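Local structure of bubble protein (Penicillium brevicompactum, 1UOY) at residues Asn8-Arg13 against His26-Asp31; Thr14-Lys19 against Gly41-Val46. The protein is of uncertain function but may act as a toxin, possibly recognising a target molecule whose surface is negatively charged. All coordinates share one frame; numbering follows the deposited sequence.

Interaction 1. Residues Asn8-Arg13 against His26-Asp31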
loop_
_atom_site.group_PDB
_atom_site.type_symbol
_atom_site.label_atom_id
_atom_site.label_comp_id
_atom_site.label_asym_id
_atom_site.label_seq_id
_atom_site.Cartn_x
_atom_site.Cartn_y
_atom_site.Cartn_z
ATOM N N ASN A 8 -9.518 -3.728 1.979
ATOM C CA ASN A 8 -8.926 -4.944 2.516
ATOM C C ASN A 8 -7.657 -4.749 3.318
ATOM O O ASN A 8 -7.046 -3.657 3.257
ATOM C CB ASN A 8 -8.692 -5.907 1.333
ATOM C CG ASN A 8 -8.564 -7.356 1.747
ATOM O OD1 ASN A 8 -9.277 -7.822 2.629
ATOM N ND2 ASN A 8 -7.624 -8.067 1.144
ATOM N N VAL A 9 -7.291 -5.804 4.058
ATOM C CA VAL A 9 -6.144 -5.744 4.949
ATOM C C VAL A 9 -4.821 -5.567 4.241
ATOM O O VAL A 9 -3.838 -5.289 4.918
ATOM C CB VAL A 9 -6.073 -6.991 5.876
ATOM C CG1 VAL A 9 -7.263 -6.950 6.875
ATOM C CG2 VAL A 9 -6.074 -8.259 5.070
ATOM N N ASP A 10 -4.793 -5.784 2.914
ATOM C CA ASP A 10 -3.528 -5.585 2.182
ATOM C C ASP A 10 -3.459 -4.179 1.603
ATOM O O ASP A 10 -2.563 -3.940 0.797
ATOM C CB ASP A 10 -3.385 -6.623 1.036
ATOM C CG ASP A 10 -4.450 -6.489 -0.024
ATOM O OD1 ASP A 10 -5.581 -6.039 0.294
ATOM O OD2 ASP A 10 -4.177 -6.913 -1.162
ATOM N N GLN A 11 -4.322 -3.253 2.029
ATOM C CA GLN A 11 -4.352 -1.917 1.447
ATOM C C GLN A 11 -3.985 -0.821 2.418
ATOM O O GLN A 11 -4.306 -0.925 3.624
ATOM C CB GLN A 11 -5.730 -1.648 0.869
ATOM C CG GLN A 11 -6.067 -2.636 -0.224
ATOM C CD GLN A 11 -7.367 -2.304 -0.894
ATOM O OE1 GLN A 11 -8.457 -2.657 -0.404
ATOM N NE2 GLN A 11 -7.282 -1.582 -2.027
ATOM N N ARG A 12 -3.287 0.194 1.898
ATOM C CA ARG A 12 -2.878 1.363 2.674
ATOM C C ARG A 12 -3.100 2.550 1.790
ATOM O O ARG A 12 -2.980 2.465 0.550
ATOM C CB ARG A 12 -1.401 1.281 3.103
ATOM C CG ARG A 12 -1.105 0.086 3.987
ATOM C CD ARG A 12 -1.677 0.268 5.393
ATOM N NE ARG A 12 -1.236 -0.790 6.307
ATOM C CZ ARG A 12 -1.769 -1.997 6.395
ATOM N NH1 ARG A 12 -2.789 -2.353 5.608
ATOM N NH2 ARG A 12 -1.272 -2.878 7.268
ATOM N N ARG A 13 -3.451 3.688 2.394
ATOM C CA ARG A 13 -3.790 4.847 1.583
ATOM C C ARG A 13 -2.536 5.590 1.136
ATOM O O ARG A 13 -1.754 6.077 1.978
ATOM C CB ARG A 13 -4.768 5.756 2.362
ATOM C CG ARG A 13 -5.195 6.943 1.505
ATOM C CD ARG A 13 -6.389 7.687 2.197
ATOM N NE ARG A 13 -7.585 6.845 2.215
ATOM C CZ ARG A 13 -8.443 6.704 1.197
ATOM N NH1 ARG A 13 -8.260 7.363 0.054
ATOM N NH2 ARG A 13 -9.493 5.897 1.316
ATOM N N HIS A 26 5.541 -4.045 1.329
ATOM C CA HIS A 26 4.784 -3.492 0.207
ATOM C C HIS A 26 3.323 -3.843 0.354
ATOM O O HIS A 26 2.952 -4.997 0.579
ATOM C CB HIS A 26 5.324 -4.094 -1.087
ATOM C CG HIS A 26 6.580 -3.454 -1.519
ATOM N ND1 HIS A 26 7.196 -3.780 -2.705
ATOM C CD2 HIS A 26 7.319 -2.486 -0.946
ATOM C CE1 HIS A 26 8.278 -3.025 -2.839
ATOM N NE2 HIS A 26 8.376 -2.240 -1.783
ATOM N N PHE A 27 2.504 -2.809 0.254
ATOM C CA PHE A 27 1.047 -2.922 0.313
ATOM C C PHE A 27 0.434 -2.360 -0.964
ATOM O O PHE A 27 1.161 -1.833 -1.807
ATOM C CB PHE A 27 0.491 -2.153 1.535
ATOM C CG PHE A 27 0.782 -2.851 2.845
ATOM C CD1 PHE A 27 -0.059 -3.857 3.300
ATOM C CD2 PHE A 27 1.884 -2.518 3.593
ATOM C CE1 PHE A 27 0.210 -4.514 4.524
ATOM C CE2 PHE A 27 2.171 -3.165 4.814
ATOM C CZ PHE A 27 1.342 -4.152 5.280
ATOM N N CYS A 28 -0.877 -2.517 -1.127
ATOM C CA CYS A 28 -1.570 -1.956 -2.275
ATOM C C CYS A 28 -2.235 -0.664 -1.891
ATOM O O CYS A 28 -2.716 -0.532 -0.757
ATOM C CB CYS A 28 -2.661 -2.896 -2.736
ATOM S SG CYS A 28 -2.028 -4.440 -3.416
ATOM N N GLY A 29 -2.280 0.308 -2.819
ATOM C CA GLY A 29 -3.047 1.517 -2.565
ATOM C C GLY A 29 -4.530 1.174 -2.601
ATOM O O GLY A 29 -4.950 0.061 -2.948
ATOM N N CYS A 30 -5.347 2.138 -2.227
ATOM C CA CYS A 30 -6.769 1.891 -2.156
ATOM C C CYS A 30 -7.418 1.496 -3.474
ATOM O O CYS A 30 -8.302 0.624 -3.488
ATOM C CB CYS A 30 -7.532 3.066 -1.538
ATOM S SG CYS A 30 -6.790 3.710 -0.000
ATOM N N ASP A 31 -7.006 2.125 -4.567
ATOM C CA ASP A 31 -7.587 1.742 -5.846
ATOM C C ASP A 31 -6.865 0.649 -6.577
ATOM O O ASP A 31 -7.248 0.290 -7.684
ATOM C CB ASP A 31 -7.795 2.962 -6.747
ATOM C CG ASP A 31 -6.510 3.587 -7.228
ATOM O OD1 ASP A 31 -5.411 3.012 -7.053
ATOM O OD2 ASP A 31 -6.605 4.691 -7.852
#
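Arg12 lays its guanidinium over one face of the Phe27 ring, the two planes 24° apart and CZ 4.0 Å from the ring centroid, a stacked cation-pi pair. The arginine reaches there by folding: a bend at chi2 (-73°) turns the chain back, so that CG rests near the ring atom Phe27 CG while NH2 comes within 3.5 Å of Phe27 CE1 near the rim. From this position NH1 donates to two carbonyls of its own segment, Val9 O and Gln11 O, each met from above its carbonyl plane, and these two bonds fix the rotation of the group above the phenyl. At the edge of the same ring, in its plane, sits Asp10 O, which also accepts the nearly straight backbone bond from Cys28 N.

Gln11 serves the other end. Beyond CG its chain is extended (chi2 -175°), which carries the amide to the carbonyls of Gly29 and Cys30; there NE2 bonds Gly29 O at 3.0 Å and, weakly because of the bent angle, Cys30 O. Its OE1 accepts from Asn8 N at 2.8 Å, on a lone pair, and so ties both ends of the type I turn Asn8-Gln11. An amide suits this place because one group both donates and accepts. Alongside, Arg12 N binds Cys28 O at 2.8 Å, which, with the bond from Cys28 N to Asp10 O, bridges Gln11 and Cys28.

Farther on, Arg13 bends at chi3 to set its guanidinium over Cys30 SG, which lies 3.6 Å from CZ, while NH2 bonds the carbonyl O of Cys3, the residue whose sulfur is joined to Cys30 SG. The chemistry implies a loop segment that lacks regular secondary structure yet is held firmly: Arg12 bonds carbonyls of its own segment, Gln11 those of Gly29 and Cys30 across the contact, and sulfur and phenyl surfaces receive the flat cations.

Interaction 2. Residues Thr14-Lys19 against Gly41-Val46; sequences TNSGCK and GKWTEV
Trp43 lays the pyrrole side of its indole against Ser16, Gly17 and Cys18. Its CB lies 4.0 Å from Ser16 O, the carbonyl that accepts the bond from Trp43 N. Farther out, with CG turned beside the backbone N (chi1 -72°), CD1 presents the indole edge to Ser16 OG at 3.4 Å, a hydroxyl engaged with Arg13 O. NE1 and CE2 lie beneath Cys18 CB, which approaches NE1 to 3.2 Å in a CH-pi contact over the five-membered ring. Cys18 SG, placed by chi1 59° between its own N and carbonyl carbon, stands almost on the ring normal, 4.2 Å from that ring's centroid, before continuing to Cys38. The six-membered ring carries CZ2 past Cys18 CB.

Asn15 N donates to Trp43 O at 2.7 Å, and Cys18 N to Gly41 O. Outside this core three waters join the segments; one links Thr14 OG1 to Glu45 OE2, and another Asn15 O to Lys42 NZ, so polar groups at the margin meet through solvent. A broad indole suits a site where polarisable sulfur covers its face, and the chemistry implies a sulfur-aromatic contact bordered by water-bridged polar groups.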
loop_
_atom_site.group_PDB
_atom_site.type_symbol
_atom_site.label_atom_id
_atom_site.label_comp_id
_atom_site.label_asym_id
_atom_site.label_seq_id
_atom_site.Cartn_x
_atom_site.Cartn_y
_atom_site.Cartn_z
ATOM N N THR A 14 -2.342 5.680 -0.180
ATOM C CA THR A 14 -1.185 6.368 -0.705
ATOM C C THR A 14 -1.122 7.807 -0.137
ATOM O O THR A 14 -2.136 8.526 -0.061
ATOM C CB THR A 14 -1.234 6.401 -2.234
ATOM O OG1 THR A 14 -1.508 5.069 -2.710
ATOM C CG2 THR A 14 0.075 6.912 -2.825
ATOM N N ASN A 15 0.078 8.157 0.294
ATOM C CA ASN A 15 0.434 9.459 0.840
ATOM C C ASN A 15 -0.026 9.692 2.275
ATOM O O ASN A 15 0.191 10.753 2.834
ATOM C CB ASN A 15 -0.005 10.585 -0.121
ATOM C CG ASN A 15 0.635 10.426 -1.461
ATOM O OD1 ASN A 15 1.800 10.037 -1.555
ATOM N ND2 ASN A 15 -0.119 10.707 -2.521
ATOM N N SER A 16 -0.692 8.707 2.866
ATOM C CA SER A 16 -1.064 8.846 4.280
ATOM C C SER A 16 0.121 8.447 5.156
ATOM O O SER A 16 1.128 7.890 4.699
ATOM C CB SER A 16 -2.277 7.972 4.604
ATOM O OG SER A 16 -1.997 6.566 4.547
ATOM N N GLY A 17 0.024 8.749 6.447
ATOM C CA GLY A 17 1.121 8.442 7.344
ATOM C C GLY A 17 1.366 6.951 7.575
ATOM O O GLY A 17 0.445 6.143 7.455
ATOM N N CYS A 18 2.600 6.610 7.942
ATOM C CA CYS A 18 2.967 5.205 8.191
ATOM C C CYS A 18 4.106 5.108 9.193
ATOM O O CYS A 18 5.066 5.886 9.156
ATOM C CB CYS A 18 3.322 4.489 6.863
ATOM S SG CYS A 18 4.691 5.241 5.952
ATOM N N LYS A 19 3.951 4.138 10.073
ATOM C CA LYS A 19 4.927 3.884 11.139
ATOM C C LYS A 19 6.222 3.329 10.581
ATOM O O LYS A 19 6.252 2.522 9.639
ATOM C CB LYS A 19 4.377 2.866 12.129
ATOM C CG LYS A 19 3.169 3.362 12.889
ATOM C CD LYS A 19 2.638 2.365 13.893
ATOM C CE LYS A 19 1.119 2.433 13.849
ATOM N NZ LYS A 19 0.574 3.785 14.254
ATOM N N GLY A 41 7.984 8.399 6.250
ATOM C CA GLY A 41 6.775 8.530 7.023
ATOM C C GLY A 41 5.474 8.555 6.287
ATOM O O GLY A 41 4.448 8.815 6.897
ATOM N N LYS A 42 5.521 8.309 4.981
ATOM C CA LYS A 42 4.310 8.293 4.194
ATOM C C LYS A 42 4.262 7.087 3.270
ATOM O O LYS A 42 5.301 6.633 2.773
ATOM C CB LYS A 42 4.246 9.557 3.322
ATOM C CG LYS A 42 4.282 10.866 4.112
ATOM C CD LYS A 42 3.020 11.085 4.959
ATOM C CE LYS A 42 3.110 12.386 5.796
ATOM N NZ LYS A 42 2.197 12.390 7.020
ATOM N N TRP A 43 3.056 6.555 3.066
ATOM C CA TRP A 43 2.907 5.475 2.075
ATOM C C TRP A 43 3.199 6.061 0.705
ATOM O O TRP A 43 2.515 6.944 0.229
ATOM C CB TRP A 43 1.505 4.857 2.112
ATOM C CG TRP A 43 1.329 4.030 3.341
ATOM C CD1 TRP A 43 0.548 4.339 4.436
ATOM C CD2 TRP A 43 1.976 2.801 3.633
ATOM N NE1 TRP A 43 0.684 3.371 5.382
ATOM C CE2 TRP A 43 1.553 2.414 4.924
ATOM C CE3 TRP A 43 2.879 1.980 2.941
ATOM C CZ2 TRP A 43 2.012 1.258 5.542
ATOM C CZ3 TRP A 43 3.357 0.812 3.577
ATOM C CH2 TRP A 43 2.914 0.484 4.862
ATOM N N THR A 44 4.219 5.546 0.046
ATOM C CA THR A 44 4.736 6.129 -1.199
ATOM C C THR A 44 4.643 5.105 -2.284
ATOM O O THR A 44 5.065 3.948 -2.106
ATOM C CB THR A 44 6.213 6.501 -0.929
ATOM O OG1 THR A 44 6.271 7.456 0.139
ATOM C CG2 THR A 44 6.884 7.140 -2.133
ATOM N N GLU A 45 4.118 5.519 -3.427
ATOM C CA GLU A 45 3.980 4.562 -4.535
ATOM C C GLU A 45 5.348 4.214 -5.114
ATOM O O GLU A 45 6.108 5.125 -5.496
ATOM C CB GLU A 45 3.067 5.128 -5.626
ATOM C CG GLU A 45 2.805 4.116 -6.743
ATOM C CD GLU A 45 1.727 4.569 -7.680
ATOM O OE1 GLU A 45 2.071 5.096 -8.763
ATOM O OE2 GLU A 45 0.541 4.429 -7.323
ATOM N N VAL A 46 5.648 2.916 -5.096
ATOM C CA VAL A 46 6.922 2.407 -5.638
ATOM C C VAL A 46 6.778 1.694 -6.975
ATOM O O VAL A 46 7.790 1.427 -7.659
ATOM C CB VAL A 46 7.674 1.503 -4.623
ATOM C CG1 VAL A 46 8.115 2.342 -3.406
ATOM C CG2 VAL A 46 6.825 0.338 -4.203
HETATM O O HOH W 1 -1.228 4.308 -5.293
HETATM O O HOH W 2 3.304 8.303 -3.680
HETATM O O HOH W 3 0.032 12.465 5.352
#

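Overall arrangement
Interactions 1 and 2 lie about 10 Å apart, centre to centre, and their segments alternate along the chain: the continuous loop 8-19 runs first against strand 26-28 and then against strand 42-48, the two outermost strands of the three-stranded antiparallel sheet. The contacts touch where Phe27 CD2 meets Trp43 CH2 at 3.4 Å, the ring planes at about 80°, and Arg12 CB packs on Trp43 CE2 at 3.7 Å. Interaction 1 sits near the centre of the chain, whereas interaction 2 is closer to the surface. Disulfides Cys3-Cys30, Cys28-Cys54 and Cys18-Cys38 tie them to the rest of this helix-free protein.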